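PDB 3TTY: beta-galactosidase from Bacillus circulans subsp. alkalophilus, which hydrolyses terminal beta-galactosidic bonds, probably in a pocket of its TIM barrel, where galactose is bound in this structure. Local coordinates for residues R531-G539 with D592-L601; D548-A559 with Y565-N575. All blocks are in the same frame, centred on the assembly; numbering follows the deposited sequence.

Contact 1: residues R531-G539 with D592-L601; sequences RQDWGGLRG and DFLQGLIANL
The carboxamide of Asn600 lies over one face of the Trp534 indole, with amide and ring planes turned 67° apart. ND2 of Asn600 stands 3.1 Å above the ring plane of Trp534, displaced toward the rim. The CB of Asn600 follows over the same face, 4.2 Å from the centroid of the six-membered ring, a CH-pi contact. At the ring's edge, near its plane, lie two leucine methyls, Leu597 CD1 against CZ3 and Leu601 CD2 against CH2. The indole reaches them because its CG is anti to the backbone N (chi1 170°), which carries the ring toward the helix although the bond to CB does not point there.

Both ends of the amide are used. Asn600 ND2 donates to Trp534 O at 2.9 Å, from 49° above the carbonyl plane, while Leu537 N reaches that oxygen from the opposite face. Gly536 N donates to Asn600 OD1, also at 2.9 Å, in the carbonyl plane and on a lone pair. Trp534 to Leu537 is a type II' beta turn, the tip of the hairpin between strands 525-530 and 540-544 in the trimerisation domain, and the buried asparagine thus binds the turn to helix 591-604. With an alanine here the CB could stay over the indole, but Gly536 N would probably lose its acceptor and Trp534 O one of its two donors, leaving the turn less firmly tied to the helix.

Leu537, the last residue of the turn, is directed toward the helix. Its CD1 sits 3.4 Å from Gly596 CA, an approach that needs glycine, since a CB modelled there would clash with this methyl. Leu537 CD2 meets Phe593 CE1 obliquely at 3.6 Å, and Phe593 also packs on Ile528 of strand 525-530.

Contact 2: residues D548-A559 with Y565-N575; sequences DVIHAETAEVLA and YYKGTPVLTRN
Val557 and Ile550 pack against Pro570 in the close part of this contact: Val557 CG2 is 3.7 Å from Pro570 CG, and Ile550 CG1 lies 3.8 Å from Pro570 CB. Set between the backbone N and carbonyl carbon (chi1 72°), CG1 of Ile550 carries CD1 onward to meet Thr573 CG2 tip to tip.

Val557, Pro570 and Thr573 belong to the antiparallel hairpin of strands 556-561 and 570-577, Ile550 to strand 546-552. The short segments 556-559 and 573-575 run at 149°. Glu556 and Arg574 form a hydrogen-bonded pair and Val557 and Thr573 a non-hydrogen-bonded one; between Val557 and Ala559 the register slips by one, Leu558 and Ala559 both facing Leu572, a classic beta bulge. Leu558 N donates to Leu572 O at 2.8 Å. Ala559 O accepts from both Val571 N, almost straight at 179°, and Leu572 N, from the same face of its plane. A water accepts from Ile550 N and donates to Pro570 O and Thr569 OG1.

The looser side is the more exposed end at Glu556 and Arg574. OE1 of Glu556 stands 4.7 Å from NH1 of Arg574, and a second water bridges them, donating to OE1 and accepting from NH1. The extended Arg574 chain leads away to a salt bridge with Glu604, while Arg574 CB touches Leu558 CD1 at 3.8 Å.

Around the contact, strand 570-577 is flanked by 556-561 and 580-585 in the mixed sheet, Ala559 and Val571 rest on Ile528 of strand 525-530, strand 546-552 pairs with 512-519, and Ile550 and Thr573 both pack on Tyr584 of strand 580-585.

Both contacts belong to the trimerisation domain and meet directly, their centres about 16 Å apart. Phe593 CZ and Trp534 CZ3 of contact 1 both pack on Leu572 CD2 of contact 2, at 3.7 and 3.8 Å, and Arg531 N probably hydrogen-bonds to Leu558 O (3.0 Å). One methyl of Leu572 thus meets both the turn and the helix of contact 1. Contact 1, mostly buried, sets a hairpin turn on a helix, its polar bonds made by one asparagine amide. Contact 2 is only partly buried but covers more surface, 880 against 363 Å², and its cross-segment hydrogen bonds run between backbone atoms, with waters bridging where direct bonds are lacking.

Contact 1: residues R531-G539 with D592-L601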
loop_
_atom_site.group_PDB
_atom_site.type_symbol
_atom_site.label_atom_id
_atom_site.label_comp_id
_atom_site.label_asym_id
_atom_site.label_seq_id
_atom_site.Cartn_x
_atom_site.Cartn_y
_atom_site.Cartn_z
ATOM N N ARG A 531 -9.191 18.364 -40.102
ATOM C CA ARG A 531 -10.049 18.421 -41.278
ATOM C C ARG A 531 -9.230 18.867 -42.475
ATOM O O ARG A 531 -9.392 18.345 -43.580
ATOM C CB ARG A 531 -11.199 19.390 -41.046
ATOM C CG ARG A 531 -12.252 18.871 -40.094
ATOM C CD ARG A 531 -13.230 17.982 -40.820
ATOM N NE ARG A 531 -14.573 18.114 -40.267
ATOM C CZ ARG A 531 -15.365 19.159 -40.476
ATOM N NH1 ARG A 531 -14.946 20.179 -41.222
ATOM N NH2 ARG A 531 -16.575 19.185 -39.934
ATOM N N GLN A 532 -8.343 19.830 -42.236
ATOM C CA GLN A 532 -7.438 20.331 -43.262
ATOM C C GLN A 532 -6.245 20.982 -42.586
ATOM O O GLN A 532 -6.313 21.345 -41.411
ATOM C CB GLN A 532 -8.150 21.341 -44.166
ATOM C CG GLN A 532 -8.714 22.537 -43.421
ATOM C CD GLN A 532 -9.808 23.267 -44.199
ATOM O OE1 GLN A 532 -10.689 22.642 -44.796
ATOM N NE2 GLN A 532 -9.753 24.597 -44.192
ATOM N N ASP A 533 -5.145 21.115 -43.315
ATOM C CA ASP A 533 -3.970 21.750 -42.750
ATOM C C ASP A 533 -4.425 23.086 -42.175
ATOM O O ASP A 533 -5.181 23.819 -42.807
ATOM C CB ASP A 533 -2.875 21.939 -43.809
ATOM C CG ASP A 533 -2.253 20.614 -44.273
ATOM O OD1 ASP A 533 -2.774 19.531 -43.927
ATOM O OD2 ASP A 533 -1.234 20.660 -45.002
ATOM N N TRP A 534 -3.999 23.377 -40.954
ATOM C CA TRP A 534 -4.331 24.636 -40.301
ATOM C C TRP A 534 -3.123 25.105 -39.493
ATOM O O TRP A 534 -2.836 24.589 -38.405
ATOM C CB TRP A 534 -5.585 24.498 -39.420
ATOM C CG TRP A 534 -5.840 25.696 -38.532
ATOM C CD1 TRP A 534 -5.991 26.999 -38.930
ATOM C CD2 TRP A 534 -5.968 25.701 -37.097
ATOM N NE1 TRP A 534 -6.196 27.808 -37.835
ATOM C CE2 TRP A 534 -6.182 27.040 -36.701
ATOM C CE3 TRP A 534 -5.914 24.707 -36.113
ATOM C CZ2 TRP A 534 -6.347 27.406 -35.364
ATOM C CZ3 TRP A 534 -6.078 25.074 -34.783
ATOM C CH2 TRP A 534 -6.294 26.413 -34.423
ATOM N N GLY A 535 -2.407 26.077 -40.049
ATOM C CA GLY A 535 -1.198 26.585 -39.439
ATOM C C GLY A 535 -0.249 25.449 -39.165
ATOM O O GLY A 535 -0.028 24.602 -40.032
ATOM N N GLY A 536 0.293 25.411 -37.951
ATOM C CA GLY A 536 1.228 24.372 -37.566
ATOM C C GLY A 536 0.593 23.022 -37.286
ATOM O O GLY A 536 1.276 22.103 -36.855
ATOM N N LEU A 537 -0.708 22.886 -37.523
ATOM C CA LEU A 537 -1.399 21.620 -37.227
ATOM C C LEU A 537 -1.793 20.901 -38.522
ATOM O O LEU A 537 -2.383 21.504 -39.419
ATOM C CB LEU A 537 -2.634 21.882 -36.361
ATOM C CG LEU A 537 -2.806 21.354 -34.924
ATOM C CD1 LEU A 537 -1.495 21.204 -34.167
ATOM C CD2 LEU A 537 -3.805 22.242 -34.139
ATOM N N ARG A 538 -1.474 19.613 -38.616
ATOM C CA ARG A 538 -1.612 18.896 -39.877
ATOM C C ARG A 538 -1.579 17.380 -39.697
ATOM O O ARG A 538 -0.762 16.845 -38.945
ATOM C CB ARG A 538 -0.494 19.348 -40.815
ATOM C CG ARG A 538 -0.376 18.583 -42.105
ATOM C CD ARG A 538 0.626 19.271 -43.033
ATOM N NE ARG A 538 1.758 19.839 -42.303
ATOM C CZ ARG A 538 2.851 19.159 -41.961
ATOM N NH1 ARG A 538 2.967 17.876 -42.283
ATOM N NH2 ARG A 538 3.830 19.763 -41.295
ATOM N N GLY A 539 -2.472 16.684 -40.391
ATOM C CA GLY A 539 -2.542 15.236 -40.292
ATOM C C GLY A 539 -3.120 14.761 -38.970
ATOM O O GLY A 539 -4.084 15.337 -38.465
ATOM N N ASP A 592 2.939 17.262 -29.447
ATOM C CA ASP A 592 3.076 17.827 -30.784
ATOM C C ASP A 592 1.815 18.614 -31.142
ATOM O O ASP A 592 1.900 19.714 -31.700
ATOM C CB ASP A 592 3.357 16.738 -31.833
ATOM C CG ASP A 592 4.696 16.032 -31.614
ATOM O OD1 ASP A 592 5.638 16.643 -31.037
ATOM O OD2 ASP A 592 4.800 14.853 -32.023
ATOM N N PHE A 593 0.648 18.061 -30.815
ATOM C CA PHE A 593 -0.599 18.782 -31.059
ATOM C C PHE A 593 -0.607 20.117 -30.327
ATOM O O PHE A 593 -0.855 21.160 -30.931
ATOM C CB PHE A 593 -1.829 17.970 -30.650
ATOM C CG PHE A 593 -3.123 18.724 -30.821
ATOM C CD1 PHE A 593 -3.800 18.700 -32.033
ATOM C CD2 PHE A 593 -3.640 19.486 -29.782
ATOM C CE1 PHE A 593 -4.981 19.393 -32.195
ATOM C CE2 PHE A 593 -4.818 20.184 -29.940
ATOM C CZ PHE A 593 -5.489 20.136 -31.154
ATOM N N LEU A 594 -0.329 20.082 -29.025
ATOM C CA LEU A 594 -0.309 21.305 -28.227
ATOM C C LEU A 594 0.732 22.310 -28.714
ATOM O O LEU A 594 0.518 23.518 -28.624
ATOM C CB LEU A 594 -0.142 21.000 -26.736
ATOM C CG LEU A 594 -1.361 20.333 -26.078
ATOM C CD1 LEU A 594 -1.060 19.987 -24.627
ATOM C CD2 LEU A 594 -2.611 21.211 -26.181
ATOM N N GLN A 595 1.850 21.814 -29.237
ATOM C CA GLN A 595 2.815 22.700 -29.873
ATOM C C GLN A 595 2.143 23.494 -30.991
ATOM O O GLN A 595 2.204 24.722 -31.013
ATOM C CB GLN A 595 4.000 21.915 -30.442
ATOM C CG GLN A 595 4.795 22.713 -31.467
ATOM C CD GLN A 595 6.081 22.030 -31.909
ATOM O OE1 GLN A 595 7.111 22.686 -32.071
ATOM N NE2 GLN A 595 6.027 20.712 -32.118
ATOM N N GLY A 596 1.502 22.779 -31.915
ATOM C CA GLY A 596 0.819 23.390 -33.042
ATOM C C GLY A 596 -0.301 24.332 -32.641
ATOM O O GLY A 596 -0.378 25.464 -33.133
ATOM N N LEU A 597 -1.160 23.865 -31.738
ATOM C CA LEU A 597 -2.285 24.651 -31.243
ATOM C C LEU A 597 -1.828 25.986 -30.668
ATOM O O LEU A 597 -2.310 27.054 -31.059
ATOM C CB LEU A 597 -3.064 23.861 -30.186
ATOM C CG LEU A 597 -4.330 24.556 -29.670
ATOM C CD1 LEU A 597 -5.278 24.812 -30.831
ATOM C CD2 LEU A 597 -5.026 23.758 -28.566
ATOM N N ILE A 598 -0.883 25.913 -29.741
ATOM C CA ILE A 598 -0.312 27.094 -29.111
ATOM C C ILE A 598 0.287 28.058 -30.121
ATOM O O ILE A 598 0.075 29.268 -30.051
ATOM C CB ILE A 598 0.783 26.674 -28.137
ATOM C CG1 ILE A 598 0.152 25.910 -26.975
ATOM C CG2 ILE A 598 1.549 27.879 -27.644
ATOM C CD1 ILE A 598 -0.918 26.687 -26.243
ATOM N N ALA A 599 1.061 27.512 -31.051
ATOM C CA ALA A 599 1.653 28.304 -32.118
ATOM C C ALA A 599 0.576 29.028 -32.936
ATOM O O ALA A 599 0.718 30.211 -33.270
ATOM C CB ALA A 599 2.507 27.410 -33.016
ATOM N N ASN A 600 -0.502 28.319 -33.249
ATOM C CA ASN A 600 -1.597 28.913 -34.006
ATOM C C ASN A 600 -2.279 30.025 -33.236
ATOM O O ASN A 600 -2.437 31.137 -33.743
ATOM C CB ASN A 600 -2.618 27.853 -34.392
ATOM C CG ASN A 600 -2.124 26.970 -35.500
ATOM O OD1 ASN A 600 -1.023 27.171 -36.010
ATOM N ND2 ASN A 600 -2.921 25.972 -35.870
ATOM N N LEU A 601 -2.665 29.722 -32.001
ATOM C CA LEU A 601 -3.380 30.682 -31.173
ATOM C C LEU A 601 -2.565 31.947 -30.977
ATOM O O LEU A 601 -3.112 33.040 -31.031
ATOM C CB LEU A 601 -3.771 30.063 -29.826
ATOM C CG LEU A 601 -4.693 28.840 -29.936
ATOM C CD1 LEU A 601 -5.471 28.613 -28.652
ATOM C CD2 LEU A 601 -5.661 28.969 -31.113
#

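Contact 2: residues D548-A559 with Y565-N575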
loop_
_atom_site.group_PDB
_atom_site.type_symbol
_atom_site.label_atom_id
_atom_site.label_comp_id
_atom_site.label_asym_id
_atom_site.label_seq_id
_atom_site.Cartn_x
_atom_site.Cartn_y
_atom_site.Cartn_z
ATOM N N ASP A 548 -14.288 13.683 -24.734
ATOM C CA ASP A 548 -15.619 14.277 -24.754
ATOM C C ASP A 548 -16.288 14.008 -26.098
ATOM O O ASP A 548 -15.683 14.228 -27.143
ATOM C CB ASP A 548 -15.518 15.786 -24.534
ATOM C CG ASP A 548 -16.297 16.251 -23.324
ATOM O OD1 ASP A 548 -17.079 15.434 -22.778
ATOM O OD2 ASP A 548 -16.138 17.429 -22.930
ATOM N N VAL A 549 -17.531 13.536 -26.088
ATOM C CA VAL A 549 -18.280 13.369 -27.342
ATOM C C VAL A 549 -19.175 14.582 -27.494
ATOM O O VAL A 549 -20.117 14.742 -26.721
ATOM C CB VAL A 549 -19.129 12.090 -27.326
ATOM C CG1 VAL A 549 -19.938 11.951 -28.619
ATOM C CG2 VAL A 549 -18.240 10.884 -27.117
ATOM N N ILE A 550 -18.878 15.458 -28.452
ATOM C CA ILE A 550 -19.548 16.769 -28.483
ATOM C C ILE A 550 -20.287 17.076 -29.783
ATOM O O ILE A 550 -20.108 16.383 -30.782
ATOM C CB ILE A 550 -18.548 17.899 -28.215
ATOM C CG1 ILE A 550 -17.627 18.095 -29.421
ATOM C CG2 ILE A 550 -17.717 17.585 -26.980
ATOM C CD1 ILE A 550 -16.647 19.226 -29.236
ATOM N N HIS A 551 -21.121 18.115 -29.764
ATOM C CA HIS A 551 -21.805 18.556 -30.977
ATOM C C HIS A 551 -21.536 20.018 -31.281
ATOM O O HIS A 551 -21.741 20.888 -30.432
ATOM C CB HIS A 551 -23.315 18.346 -30.866
ATOM C CG HIS A 551 -23.709 16.948 -30.519
ATOM N ND1 HIS A 551 -24.023 16.004 -31.474
ATOM C CD2 HIS A 551 -23.829 16.328 -29.319
ATOM C CE1 HIS A 551 -24.334 14.866 -30.875
ATOM N NE2 HIS A 551 -24.223 15.036 -29.569
ATOM N N ALA A 552 -21.096 20.297 -32.503
ATOM C CA ALA A 552 -20.898 21.683 -32.920
ATOM C C ALA A 552 -22.254 22.351 -33.119
ATOM O O ALA A 552 -23.094 21.856 -33.863
ATOM C CB ALA A 552 -20.079 21.749 -34.195
ATOM N N GLU A 553 -22.466 23.466 -32.432
ATOM C CA GLU A 553 -23.702 24.213 -32.550
ATOM C C GLU A 553 -23.435 25.487 -33.337
ATOM O O GLU A 553 -23.955 25.655 -34.436
ATOM C CB GLU A 553 -24.290 24.510 -31.160
ATOM C CG GLU A 553 -24.672 23.235 -30.412
ATOM C CD GLU A 553 -25.360 23.477 -29.079
ATOM O OE1 GLU A 553 -24.803 24.198 -28.218
ATOM O OE2 GLU A 553 -26.462 22.921 -28.885
ATOM N N THR A 554 -22.613 26.372 -32.784
ATOM C CA THR A 554 -22.194 27.575 -33.493
ATOM C C THR A 554 -20.729 27.465 -33.925
ATOM O O THR A 554 -20.245 28.231 -34.768
ATOM C CB THR A 554 -22.377 28.834 -32.613
ATOM O OG1 THR A 554 -23.768 29.194 -32.580
ATOM C CG2 THR A 554 -21.609 30.004 -33.191
ATOM N N ALA A 555 -20.028 26.500 -33.344
ATOM C CA ALA A 555 -18.591 26.359 -33.552
ATOM C C ALA A 555 -18.219 25.616 -34.838
ATOM O O ALA A 555 -18.888 24.667 -35.247
ATOM C CB ALA A 555 -17.957 25.669 -32.347
ATOM N N GLU A 556 -17.144 26.069 -35.467
ATOM C CA GLU A 556 -16.540 25.375 -36.598
ATOM C C GLU A 556 -15.714 24.198 -36.088
ATOM O O GLU A 556 -15.058 24.303 -35.048
ATOM C CB GLU A 556 -15.644 26.351 -37.366
ATOM C CG GLU A 556 -14.819 25.748 -38.496
ATOM C CD GLU A 556 -13.833 26.752 -39.107
ATOM O OE1 GLU A 556 -13.610 27.832 -38.508
ATOM O OE2 GLU A 556 -13.274 26.459 -40.187
ATOM N N VAL A 557 -15.762 23.081 -36.812
ATOM C CA VAL A 557 -14.992 21.885 -36.470
ATOM C C VAL A 557 -13.656 21.905 -37.201
ATOM O O VAL A 557 -13.614 21.977 -38.427
ATOM C CB VAL A 557 -15.757 20.592 -36.845
ATOM C CG1 VAL A 557 -14.927 19.342 -36.526
ATOM C CG2 VAL A 557 -17.109 20.537 -36.131
ATOM N N LEU A 558 -12.562 21.858 -36.445
ATOM C CA LEU A 558 -11.230 21.903 -37.038
ATOM C C LEU A 558 -10.582 20.527 -37.102
ATOM O O LEU A 558 -9.668 20.309 -37.899
ATOM C CB LEU A 558 -10.326 22.880 -36.277
ATOM C CG LEU A 558 -10.819 24.323 -36.191
ATOM C CD1 LEU A 558 -9.846 25.155 -35.402
ATOM C CD2 LEU A 558 -11.028 24.924 -37.582
ATOM N N ALA A 559 -11.062 19.605 -36.269
ATOM C CA ALA A 559 -10.508 18.254 -36.193
ATOM C C ALA A 559 -11.504 17.292 -35.559
ATOM O O ALA A 559 -12.311 17.689 -34.723
ATOM C CB ALA A 559 -9.193 18.243 -35.414
ATOM N N TYR A 565 -16.337 4.369 -31.322
ATOM C CA TYR A 565 -17.706 4.662 -31.773
ATOM C C TYR A 565 -17.986 6.139 -32.044
ATOM O O TYR A 565 -18.932 6.468 -32.767
ATOM C CB TYR A 565 -18.754 4.088 -30.814
ATOM C CG TYR A 565 -18.911 4.843 -29.512
ATOM C CD1 TYR A 565 -18.064 4.608 -28.438
ATOM C CD2 TYR A 565 -19.920 5.786 -29.355
ATOM C CE1 TYR A 565 -18.214 5.294 -27.249
ATOM C CE2 TYR A 565 -20.077 6.481 -28.174
ATOM C CZ TYR A 565 -19.223 6.233 -27.124
ATOM O OH TYR A 565 -19.383 6.927 -25.951
ATOM N N TYR A 566 -17.178 7.031 -31.475
ATOM C CA TYR A 566 -17.338 8.459 -31.759
ATOM C C TYR A 566 -16.439 8.963 -32.895
ATOM O O TYR A 566 -16.306 10.170 -33.112
ATOM C CB TYR A 566 -17.155 9.313 -30.509
ATOM C CG TYR A 566 -16.130 8.813 -29.513
ATOM C CD1 TYR A 566 -14.827 9.302 -29.512
ATOM C CD2 TYR A 566 -16.482 7.887 -28.548
ATOM C CE1 TYR A 566 -13.899 8.863 -28.580
ATOM C CE2 TYR A 566 -15.567 7.446 -27.613
ATOM C CZ TYR A 566 -14.278 7.929 -27.629
ATOM O OH TYR A 566 -13.381 7.467 -26.687
ATOM N N LYS A 567 -15.833 8.031 -33.618
ATOM C CA LYS A 567 -15.033 8.374 -34.775
ATOM C C LYS A 567 -15.765 9.371 -35.664
ATOM O O LYS A 567 -16.941 9.189 -35.968
ATOM C CB LYS A 567 -14.712 7.113 -35.577
ATOM C CG LYS A 567 -13.936 7.379 -36.863
ATOM C CD LYS A 567 -13.771 6.100 -37.660
ATOM C CE LYS A 567 -12.887 6.317 -38.877
ATOM N NZ LYS A 567 -12.574 5.012 -39.533
ATOM N N GLY A 568 -15.066 10.425 -36.069
ATOM C CA GLY A 568 -15.613 11.395 -36.997
ATOM C C GLY A 568 -16.401 12.512 -36.333
ATOM O O GLY A 568 -17.020 13.338 -37.015
ATOM N N THR A 569 -16.394 12.547 -35.004
ATOM C CA THR A 569 -17.077 13.621 -34.293
ATOM C C THR A 569 -16.015 14.620 -33.837
ATOM O O THR A 569 -14.832 14.283 -33.783
ATOM C CB THR A 569 -17.932 13.084 -33.114
ATOM O OG1 THR A 569 -17.109 12.314 -32.232
ATOM C CG2 THR A 569 -19.073 12.202 -33.632
ATOM N N PRO A 570 -16.424 15.855 -33.522
ATOM C CA PRO A 570 -15.457 16.930 -33.249
ATOM C C PRO A 570 -14.580 16.701 -32.017
ATOM O O PRO A 570 -15.069 16.267 -30.971
ATOM C CB PRO A 570 -16.348 18.162 -33.032
ATOM C CG PRO A 570 -17.670 17.807 -33.682
ATOM C CD PRO A 570 -17.817 16.332 -33.483
ATOM N N VAL A 571 -13.291 16.993 -32.145
ATOM C CA VAL A 571 -12.382 16.963 -30.999
ATOM C C VAL A 571 -11.686 18.320 -30.829
ATOM O O VAL A 571 -11.245 18.674 -29.729
ATOM C CB VAL A 571 -11.372 15.794 -31.081
ATOM C CG1 VAL A 571 -10.492 15.907 -32.325
ATOM C CG2 VAL A 571 -10.530 15.719 -29.814
ATOM N N LEU A 572 -11.608 19.091 -31.913
ATOM C CA LEU A 572 -11.165 20.481 -31.813
ATOM C C LEU A 572 -12.143 21.423 -32.514
ATOM O O LEU A 572 -12.450 21.252 -33.700
ATOM C CB LEU A 572 -9.764 20.666 -32.380
ATOM C CG LEU A 572 -9.239 22.098 -32.310
ATOM C CD1 LEU A 572 -9.097 22.565 -30.867
ATOM C CD2 LEU A 572 -7.908 22.258 -33.076
ATOM N N THR A 573 -12.634 22.418 -31.779
ATOM C CA THR A 573 -13.580 23.366 -32.348
ATOM C C THR A 573 -13.135 24.805 -32.121
ATOM O O THR A 573 -12.404 25.095 -31.169
ATOM C CB THR A 573 -15.005 23.155 -31.780
ATOM O OG1 THR A 573 -15.041 23.542 -30.399
ATOM C CG2 THR A 573 -15.431 21.674 -31.925
ATOM N N ARG A 574 -13.566 25.693 -33.016
ATOM C CA ARG A 574 -13.316 27.127 -32.899
ATOM C C ARG A 574 -14.636 27.882 -33.045
ATOM O O ARG A 574 -15.298 27.783 -34.084
ATOM C CB ARG A 574 -12.336 27.600 -33.982
ATOM C CG ARG A 574 -12.050 29.102 -33.972
ATOM C CD ARG A 574 -11.184 29.521 -35.155
ATOM N NE ARG A 574 -10.726 30.906 -35.056
ATOM C CZ ARG A 574 -11.358 31.947 -35.592
ATOM N NH1 ARG A 574 -12.485 31.766 -36.268
ATOM N NH2 ARG A 574 -10.865 33.174 -35.460
ATOM N N ASN A 575 -15.015 28.624 -32.004
ATOM C CA ASN A 575 -16.217 29.453 -32.052
ATOM C C ASN A 575 -15.910 30.929 -32.133
ATOM O O ASN A 575 -15.232 31.462 -31.264
ATOM C CB ASN A 575 -17.118 29.233 -30.827
ATOM C CG ASN A 575 -18.552 29.767 -31.053
ATOM O OD1 ASN A 575 -19.142 29.540 -32.104
ATOM N ND2 ASN A 575 -19.084 30.496 -30.088
HETATM O O HOH W 1 -17.042 14.247 -30.312
HETATM O O HOH W 2 -14.591 29.653 -36.407
#